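3,4-dihydroxybenzoate decarboxylase (Enterobacter cloacae, PDB 5NY5) is a UbiD-family enzyme that probably decarboxylates 3,4-dihydroxybenzoate with prenylated FMN and, in the reverse direction, carboxylates catechols at the para position. Local coordinates at residues Ala100-Val110 / Val236-Leu247; Val370-Gln381 / Asp462-Lys470. One frame throughout, in Å; residues are numbered along the deposited sequence.

Contact 1. Residues Ala100-Val110 / Val236-Leu247; sequences AVKNPVAPVVV and VAGALRQQPVEL
V105 straddles the end of helix 234-241 because its chi1 of 173° sends the two methyl branches to different partners: CG1, anti to the backbone N, leans against P244, with 4.0 Å from V105 CG1 to P244 CA, while CG2, anti to the carbonyl carbon, rests on A239, 3.7 Å from V105 CG2 to A239 CA. L247 has its CG beside the backbone N (chi1 -60°) and an extended chi2, which lays CD1 alongside the P107 ring, 3.8 Å from P107 CB. Under V105 itself the chain passes G238, CA to CA 4.8 Å; the lack of a side chain there leaves room for V105 O, and V105 CB lies 3.6 Å from G238 C. Further back, A100 CB meets A239 CB and L240 CG at the junction of the two helices. V101 CG2 reaches V236 CG1 at 3.7 Å, and V101 also touches F222, which binds prenylated FMN when the cofactor is present; this chain has none.

A Schellman motif with Q242 at C-prime (positive phi) turns the chain out of helix 234-241 toward P244, whose CB packs beside V108 CG2. Strands 108-110 and 246-249 then pair in parallel: V108 N donates to V245 O (2.9 Å), L247 N to V108 O (2.7 Å), and V110 N to L247 O. Strand 256-258 continues this small sheet beyond 246-249.

All three hydrogen bonds across the contact run between backbone amides and carbonyls in the strand half, whereas the helix half is joined mainly by van der Waals contact, with A239 CB also against the N103 and A100 carbonyl oxygens and a backbone bond between V105 and nearby G235. Strand alignment therefore rests on backbone geometry, and that of the helix end probably on side-chain fit around G238.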
# COMPACT_ATOMS: atom_id res chain seq x y z
N ALA A 100 -11.62 30.99 -31.26
CA ALA A 100 -10.92 32.04 -31.99
C ALA A 100 -9.51 31.63 -32.38
O ALA A 100 -8.97 32.11 -33.38
CB ALA A 100 -10.89 33.33 -31.16
N VAL A 101 -8.89 30.74 -31.59
CA VAL A 101 -7.55 30.26 -31.92
C VAL A 101 -7.56 29.51 -33.24
O VAL A 101 -6.59 29.57 -34.01
CB VAL A 101 -7.01 29.39 -30.77
CG1 VAL A 101 -5.69 28.73 -31.16
CG2 VAL A 101 -6.82 30.22 -29.52
N LYS A 102 -8.65 28.81 -33.55
CA LYS A 102 -8.71 27.99 -34.75
C LYS A 102 -8.96 28.80 -36.01
O LYS A 102 -8.75 28.28 -37.11
CB LYS A 102 -9.80 26.92 -34.60
CG LYS A 102 -9.54 25.96 -33.45
CD LYS A 102 -10.69 24.98 -33.27
CE LYS A 102 -10.42 24.04 -32.11
NZ LYS A 102 -10.12 24.77 -30.85
N ASN A 103 -9.41 30.05 -35.89
CA ASN A 103 -9.66 30.91 -37.04
C ASN A 103 -9.05 32.29 -36.80
O ASN A 103 -9.77 33.29 -36.70
CB ASN A 103 -11.16 31.02 -37.31
CG ASN A 103 -11.83 29.67 -37.46
OD1 ASN A 103 -12.07 29.20 -38.56
ND2 ASN A 103 -12.14 29.04 -36.33
N PRO A 104 -7.73 32.37 -36.70
CA PRO A 104 -7.10 33.64 -36.34
C PRO A 104 -7.21 34.67 -37.46
O PRO A 104 -7.45 34.35 -38.62
CB PRO A 104 -5.64 33.25 -36.09
CG PRO A 104 -5.43 32.08 -36.97
CD PRO A 104 -6.73 31.33 -36.99
N VAL A 105 -7.03 35.93 -37.08
CA VAL A 105 -7.01 37.05 -38.01
C VAL A 105 -5.63 37.69 -37.93
O VAL A 105 -5.23 38.17 -36.86
CB VAL A 105 -8.11 38.08 -37.72
CG1 VAL A 105 -7.94 39.30 -38.60
CG2 VAL A 105 -9.48 37.45 -37.94
N ALA A 106 -4.91 37.69 -39.05
CA ALA A 106 -3.51 38.06 -39.04
C ALA A 106 -3.33 39.55 -38.78
O ALA A 106 -4.15 40.37 -39.18
CB ALA A 106 -2.86 37.69 -40.37
N PRO A 107 -2.25 39.93 -38.09
CA PRO A 107 -1.97 41.35 -37.86
C PRO A 107 -1.60 42.07 -39.15
O PRO A 107 -1.34 41.47 -40.19
CB PRO A 107 -0.81 41.33 -36.87
CG PRO A 107 -0.17 39.99 -37.06
CD PRO A 107 -1.29 39.05 -37.40
N VAL A 108 -1.59 43.40 -39.06
CA VAL A 108 -1.32 44.27 -40.20
C VAL A 108 -0.37 45.37 -39.75
O VAL A 108 -0.52 45.93 -38.66
CB VAL A 108 -2.62 44.87 -40.77
CG1 VAL A 108 -2.31 45.94 -41.80
CG2 VAL A 108 -3.49 43.78 -41.37
N VAL A 109 0.62 45.68 -40.59
CA VAL A 109 1.56 46.76 -40.29
C VAL A 109 0.96 48.09 -40.74
O VAL A 109 0.25 48.16 -41.75
CB VAL A 109 2.92 46.50 -40.97
CG1 VAL A 109 3.47 45.16 -40.53
CG2 VAL A 109 2.79 46.56 -42.48
N VAL A 110 1.21 49.14 -39.96
CA VAL A 110 0.69 50.47 -40.26
C VAL A 110 1.79 51.50 -40.04
O VAL A 110 2.73 51.27 -39.27
CB VAL A 110 -0.54 50.83 -39.38
CG1 VAL A 110 -1.66 49.82 -39.59
CG2 VAL A 110 -0.15 50.91 -37.92
N VAL A 236 -5.10 35.48 -32.50
CA VAL A 236 -6.23 35.20 -31.61
C VAL A 236 -6.96 36.49 -31.27
O VAL A 236 -8.19 36.56 -31.35
CB VAL A 236 -5.74 34.46 -30.35
CG1 VAL A 236 -6.93 33.95 -29.55
CG2 VAL A 236 -4.81 33.32 -30.72
N ALA A 237 -6.21 37.52 -30.88
CA ALA A 237 -6.82 38.80 -30.56
C ALA A 237 -7.56 39.38 -31.76
O ALA A 237 -8.68 39.89 -31.62
CB ALA A 237 -5.77 39.78 -30.05
N GLY A 238 -6.95 39.31 -32.94
CA GLY A 238 -7.63 39.78 -34.14
C GLY A 238 -8.92 39.03 -34.39
O GLY A 238 -9.92 39.61 -34.83
N ALA A 239 -8.93 37.72 -34.12
CA ALA A 239 -10.15 36.94 -34.29
C ALA A 239 -11.17 37.29 -33.20
O ALA A 239 -12.38 37.32 -33.47
CB ALA A 239 -9.83 35.45 -34.27
N LEU A 240 -10.70 37.54 -31.98
CA LEU A 240 -11.61 37.88 -30.89
C LEU A 240 -12.28 39.23 -31.10
O LEU A 240 -13.38 39.45 -30.60
CB LEU A 240 -10.85 37.86 -29.56
CG LEU A 240 -10.51 36.48 -29.00
CD1 LEU A 240 -9.31 36.57 -28.08
CD2 LEU A 240 -11.71 35.91 -28.26
N ARG A 241 -11.63 40.14 -31.84
CA ARG A 241 -12.21 41.44 -32.12
C ARG A 241 -12.73 41.58 -33.54
O ARG A 241 -13.33 42.61 -33.86
CB ARG A 241 -11.19 42.56 -31.87
CG ARG A 241 -10.58 42.57 -30.47
CD ARG A 241 -11.64 42.65 -29.39
NE ARG A 241 -11.05 42.86 -28.08
CZ ARG A 241 -11.72 42.77 -26.93
NH1 ARG A 241 -13.01 42.46 -26.94
NH2 ARG A 241 -11.10 42.98 -25.78
N GLN A 242 -12.53 40.58 -34.40
CA GLN A 242 -12.88 40.67 -35.82
C GLN A 242 -12.24 41.90 -36.46
O GLN A 242 -12.80 42.54 -37.34
CB GLN A 242 -14.39 40.67 -36.02
CG GLN A 242 -15.04 39.32 -35.78
CD GLN A 242 -14.53 38.25 -36.72
OE1 GLN A 242 -13.67 37.44 -36.36
NE2 GLN A 242 -15.05 38.24 -37.94
N GLN A 243 -11.04 42.22 -35.99
CA GLN A 243 -10.30 43.40 -36.42
C GLN A 243 -8.81 43.13 -36.23
O GLN A 243 -8.37 42.86 -35.10
CB GLN A 243 -10.73 44.63 -35.63
CG GLN A 243 -10.04 45.91 -36.03
CD GLN A 243 -10.52 46.44 -37.37
OE1 GLN A 243 -11.65 46.18 -37.79
NE2 GLN A 243 -9.66 47.19 -38.05
N PRO A 244 -8.01 43.18 -37.29
CA PRO A 244 -6.60 42.80 -37.18
C PRO A 244 -5.83 43.70 -36.21
O PRO A 244 -6.07 44.90 -36.13
CB PRO A 244 -6.07 42.94 -38.61
CG PRO A 244 -7.05 43.82 -39.30
CD PRO A 244 -8.38 43.53 -38.67
N VAL A 245 -4.90 43.08 -35.48
CA VAL A 245 -4.02 43.83 -34.60
C VAL A 245 -3.04 44.64 -35.45
O VAL A 245 -2.43 44.11 -36.39
CB VAL A 245 -3.28 42.88 -33.65
CG1 VAL A 245 -2.34 43.66 -32.74
CG2 VAL A 245 -4.28 42.08 -32.83
N GLU A 246 -2.88 45.91 -35.12
CA GLU A 246 -2.04 46.80 -35.90
C GLU A 246 -0.62 46.83 -35.35
O GLU A 246 -0.41 46.90 -34.14
CB GLU A 246 -2.63 48.21 -35.92
CG GLU A 246 -3.93 48.31 -36.70
CD GLU A 246 -4.68 49.61 -36.44
OE1 GLU A 246 -5.89 49.66 -36.73
OE2 GLU A 246 -4.05 50.57 -35.95
N LEU A 247 0.35 46.77 -36.26
CA LEU A 247 1.77 46.79 -35.91
C LEU A 247 2.44 48.00 -36.54
O LEU A 247 2.03 48.47 -37.60
CB LEU A 247 2.47 45.51 -36.37
CG LEU A 247 1.93 44.21 -35.77
CD1 LEU A 247 2.60 43.00 -36.40
CD2 LEU A 247 2.12 44.21 -34.27

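Contact 2. Residues Val370-Gln381 / Asp462-Lys470; sequences VKKRQPSDEGRQ and DCTVPWALK
The tight part of this contact is a buried polar cluster at K372, whose extended chain carries NZ to T464 and V465. Three bonds grip that ammonium: T464 OG1 at 3.0 Å from K372 NZ, V465 O, approached from above its carbonyl plane, and E378 OE1, which forms a salt bridge with K372 NZ at 2.8 Å. E378 OE1 also takes the backbone N of W467 at 3.0 Å, the two donors arriving from opposite faces of the carboxylate. The T464 hydroxyl donates a hydrogen bond to D462 OD2 (2.7 Å from OG1), which also closes an Asx turn on T464 N. Q381 completes the cluster: its NE2 lies between E378 OE2 and D462 OD1, with the Q381 amide and D462 carboxylate planes 60° apart. So many neighbours probably stabilise the charges of K372 and E378, and R451 of a second subunit bridges to E378 OE2. W467 packs tightly too, spreading one indole face over Q374 and P375; P375 CA stands 3.6 Å from the centroid of the five-membered ring in a CH-pi contact, 11° off the ring normal.

The solvent side is looser. Q374 and P375 are exposed at the rim of the indole, and K470 meets K372 through a water, held by K372 N at 2.6 Å and by K470 NZ.

Around the contact, V370 ends strand 365-370 and Q381 lies in the first turn of helix 380-391. L400 of strand 397-401 packs on Q381, D462 and T464, and helix 410-419 lies against C463.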
# COMPACT_ATOMS: atom_id res chain seq x y z
N VAL A 370 -17.16 15.54 -15.65
CA VAL A 370 -17.54 14.54 -16.64
C VAL A 370 -18.98 14.13 -16.39
O VAL A 370 -19.55 14.39 -15.33
CB VAL A 370 -16.61 13.31 -16.60
CG1 VAL A 370 -15.18 13.72 -16.88
CG2 VAL A 370 -16.72 12.60 -15.26
N LYS A 371 -19.56 13.48 -17.39
CA LYS A 371 -20.93 12.99 -17.31
C LYS A 371 -20.95 11.55 -17.81
O LYS A 371 -20.75 11.29 -19.00
CB LYS A 371 -21.88 13.85 -18.14
CG LYS A 371 -23.33 13.39 -18.11
CD LYS A 371 -24.20 14.26 -19.02
CE LYS A 371 -25.66 13.84 -18.97
NZ LYS A 371 -26.47 14.57 -19.98
N LYS A 372 -21.17 10.61 -16.89
CA LYS A 372 -21.32 9.21 -17.28
C LYS A 372 -22.71 9.00 -17.86
O LYS A 372 -23.72 9.17 -17.17
CB LYS A 372 -21.08 8.30 -16.08
CG LYS A 372 -19.65 8.34 -15.58
CD LYS A 372 -19.48 7.55 -14.30
CE LYS A 372 -18.10 7.75 -13.70
NZ LYS A 372 -18.01 7.17 -12.34
N ARG A 373 -22.76 8.65 -19.14
CA ARG A 373 -24.02 8.52 -19.86
C ARG A 373 -24.45 7.07 -20.05
O ARG A 373 -25.63 6.82 -20.33
CB ARG A 373 -23.89 9.19 -21.24
CG ARG A 373 -23.18 10.53 -21.19
CD ARG A 373 -22.38 10.78 -22.45
NE ARG A 373 -21.24 9.88 -22.57
CZ ARG A 373 -20.37 9.91 -23.57
NH1 ARG A 373 -20.51 10.79 -24.55
NH2 ARG A 373 -19.35 9.06 -23.60
N GLN A 374 -23.53 6.13 -19.90
CA GLN A 374 -23.78 4.73 -20.18
C GLN A 374 -22.83 3.90 -19.33
O GLN A 374 -21.85 4.44 -18.81
CB GLN A 374 -23.59 4.42 -21.68
CG GLN A 374 -22.40 5.12 -22.29
CD GLN A 374 -22.33 4.94 -23.79
OE1 GLN A 374 -22.97 4.05 -24.34
NE2 GLN A 374 -21.56 5.79 -24.45
N PRO A 375 -23.11 2.61 -19.15
CA PRO A 375 -22.20 1.78 -18.34
C PRO A 375 -20.75 1.81 -18.81
O PRO A 375 -19.84 1.79 -17.97
CB PRO A 375 -22.81 0.37 -18.48
CG PRO A 375 -24.24 0.62 -18.74
CD PRO A 375 -24.30 1.85 -19.58
N SER A 376 -20.52 1.86 -20.12
CA SER A 376 -19.15 1.89 -20.63
C SER A 376 -18.39 3.13 -20.20
O SER A 376 -17.16 3.15 -20.28
CB SER A 376 -19.17 1.80 -22.16
OG SER A 376 -19.95 2.84 -22.72
N ASP A 377 -19.09 4.17 -19.74
CA ASP A 377 -18.39 5.37 -19.27
C ASP A 377 -17.68 5.14 -17.95
O ASP A 377 -16.73 5.87 -17.64
CB ASP A 377 -19.36 6.53 -19.15
CG ASP A 377 -19.61 7.22 -20.47
OD1 ASP A 377 -18.75 7.12 -21.36
OD2 ASP A 377 -20.67 7.87 -20.62
N GLU A 378 -18.11 4.16 -17.16
CA GLU A 378 -17.39 3.83 -15.94
C GLU A 378 -15.99 3.34 -16.29
O GLU A 378 -15.83 2.44 -17.12
CB GLU A 378 -18.14 2.77 -15.14
CG GLU A 378 -17.46 2.42 -13.84
CD GLU A 378 -17.25 3.63 -12.95
OE1 GLU A 378 -18.21 4.39 -12.74
OE2 GLU A 378 -16.12 3.82 -12.46
N GLY A 379 -14.99 3.95 -15.67
CA GLY A 379 -13.61 3.70 -16.00
C GLY A 379 -13.00 4.72 -16.93
O GLY A 379 -11.77 4.82 -17.01
N ARG A 380 -13.83 5.50 -17.63
CA ARG A 380 -13.30 6.54 -18.49
C ARG A 380 -12.95 7.82 -17.73
O ARG A 380 -12.22 8.66 -18.27
CB ARG A 380 -14.29 6.85 -19.61
CG ARG A 380 -14.62 5.64 -20.47
CD ARG A 380 -15.07 6.02 -21.87
NE ARG A 380 -15.12 4.85 -22.75
CZ ARG A 380 -16.24 4.29 -23.19
NH1 ARG A 380 -17.42 4.79 -22.85
NH2 ARG A 380 -16.18 3.22 -23.97
N GLN A 381 -13.43 7.97 -16.49
CA GLN A 381 -13.08 9.16 -15.73
C GLN A 381 -11.59 9.19 -15.41
O GLN A 381 -10.96 10.24 -15.45
CB GLN A 381 -13.91 9.25 -14.45
CG GLN A 381 -13.64 8.19 -13.39
CD GLN A 381 -14.51 6.97 -13.56
OE1 GLN A 381 -14.90 6.61 -14.67
NE2 GLN A 381 -14.85 6.33 -12.44
N ASP A 462 -10.77 10.67 -7.49
CA ASP A 462 -11.97 10.32 -8.25
C ASP A 462 -13.18 10.53 -7.34
O ASP A 462 -13.51 9.67 -6.52
CB ASP A 462 -11.89 8.89 -8.77
CG ASP A 462 -13.15 8.48 -9.51
OD1 ASP A 462 -13.39 7.26 -9.63
OD2 ASP A 462 -13.90 9.36 -9.97
N CYS A 463 -13.85 11.67 -7.50
CA CYS A 463 -15.04 11.99 -6.73
C CYS A 463 -16.31 11.84 -7.55
O CYS A 463 -17.32 12.47 -7.22
CB CYS A 463 -14.94 13.40 -6.17
SG CYS A 463 -13.46 13.66 -5.21
N THR A 464 -16.27 11.04 -8.61
CA THR A 464 -17.46 10.76 -9.40
C THR A 464 -18.19 9.57 -8.81
O THR A 464 -17.59 8.66 -8.24
CB THR A 464 -17.10 10.48 -10.86
OG1 THR A 464 -16.40 9.23 -10.97
CG2 THR A 464 -16.21 11.58 -11.41
N VAL A 465 -19.51 9.60 -8.92
CA VAL A 465 -20.33 8.50 -8.41
C VAL A 465 -20.13 7.29 -9.30
O VAL A 465 -20.24 7.41 -10.54
CB VAL A 465 -21.80 8.92 -8.36
CG1 VAL A 465 -22.65 7.80 -7.80
CG2 VAL A 465 -21.96 10.17 -7.54
N PRO A 466 -19.83 6.11 -8.75
CA PRO A 466 -19.76 4.91 -9.57
C PRO A 466 -21.06 4.71 -10.34
O PRO A 466 -22.14 4.94 -9.81
CB PRO A 466 -19.53 3.79 -8.55
CG PRO A 466 -18.90 4.47 -7.39
CD PRO A 466 -19.50 5.84 -7.34
N TRP A 467 -20.93 4.29 -11.60
CA TRP A 467 -22.09 4.20 -12.48
C TRP A 467 -23.23 3.41 -11.86
O TRP A 467 -24.40 3.80 -11.97
CB TRP A 467 -21.68 3.56 -13.81
CG TRP A 467 -22.86 3.12 -14.62
CD1 TRP A 467 -23.38 1.87 -14.68
CD2 TRP A 467 -23.67 3.94 -15.46
NE1 TRP A 467 -24.47 1.85 -15.51
CE2 TRP A 467 -24.67 3.11 -16.01
CE3 TRP A 467 -23.65 5.29 -15.81
CZ2 TRP A 467 -25.63 3.59 -16.88
CZ3 TRP A 467 -24.61 5.76 -16.68
CH2 TRP A 467 -25.59 4.91 -17.20
N ALA A 468 -22.91 2.31 -11.18
CA ALA A 468 -23.94 1.43 -10.64
C ALA A 468 -24.71 2.05 -9.49
O ALA A 468 -25.81 1.59 -9.18
CB ALA A 468 -23.32 0.11 -10.19
N LEU A 469 -24.17 3.09 -8.86
CA LEU A 469 -24.80 3.69 -7.69
C LEU A 469 -25.45 5.03 -7.97
O LEU A 469 -25.98 5.65 -7.03
CB LEU A 469 -23.76 3.86 -6.57
CG LEU A 469 -22.89 2.64 -6.25
CD1 LEU A 469 -21.95 2.95 -5.10
CD2 LEU A 469 -23.76 1.44 -5.93
N LYS A 470 -25.45 5.49 -9.22
CA LYS A 470 -25.87 6.86 -9.52
C LYS A 470 -27.28 7.16 -9.03
O LYS A 470 -27.59 8.32 -8.73
CB LYS A 470 -25.76 7.13 -11.02
CG LYS A 470 -24.34 7.15 -11.55
CD LYS A 470 -24.32 7.32 -13.06
CE LYS A 470 -24.66 8.75 -13.47
NZ LYS A 470 -23.60 9.70 -13.05
O HOH W 1 -21.86 11.45 -14.50

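Overall arrangement
From the N terminus, helix 93-101 runs into strand 108-110, and contact 1 closes when helix 234-241 and strand 246-249 return beside it. The 125 residues in this loop include strands 120-123, 148-157, 165-174, 179-182 and 204-210 of the large antiparallel sheet, and the residues that bind prenylated FMN and manganese, from D166 to E233. After contact 1, the chain passes through helix 324-346 before contact 2 opens at 370-381; 80 residues later, 462-470 closes it at the C-terminal sheet. The two loops are in series, neither nested nor crossed. Their centres lie 41 Å apart, with nearest atoms about 18 Å apart; contact 1 stays within one subunit, whereas contact 2 meets two others.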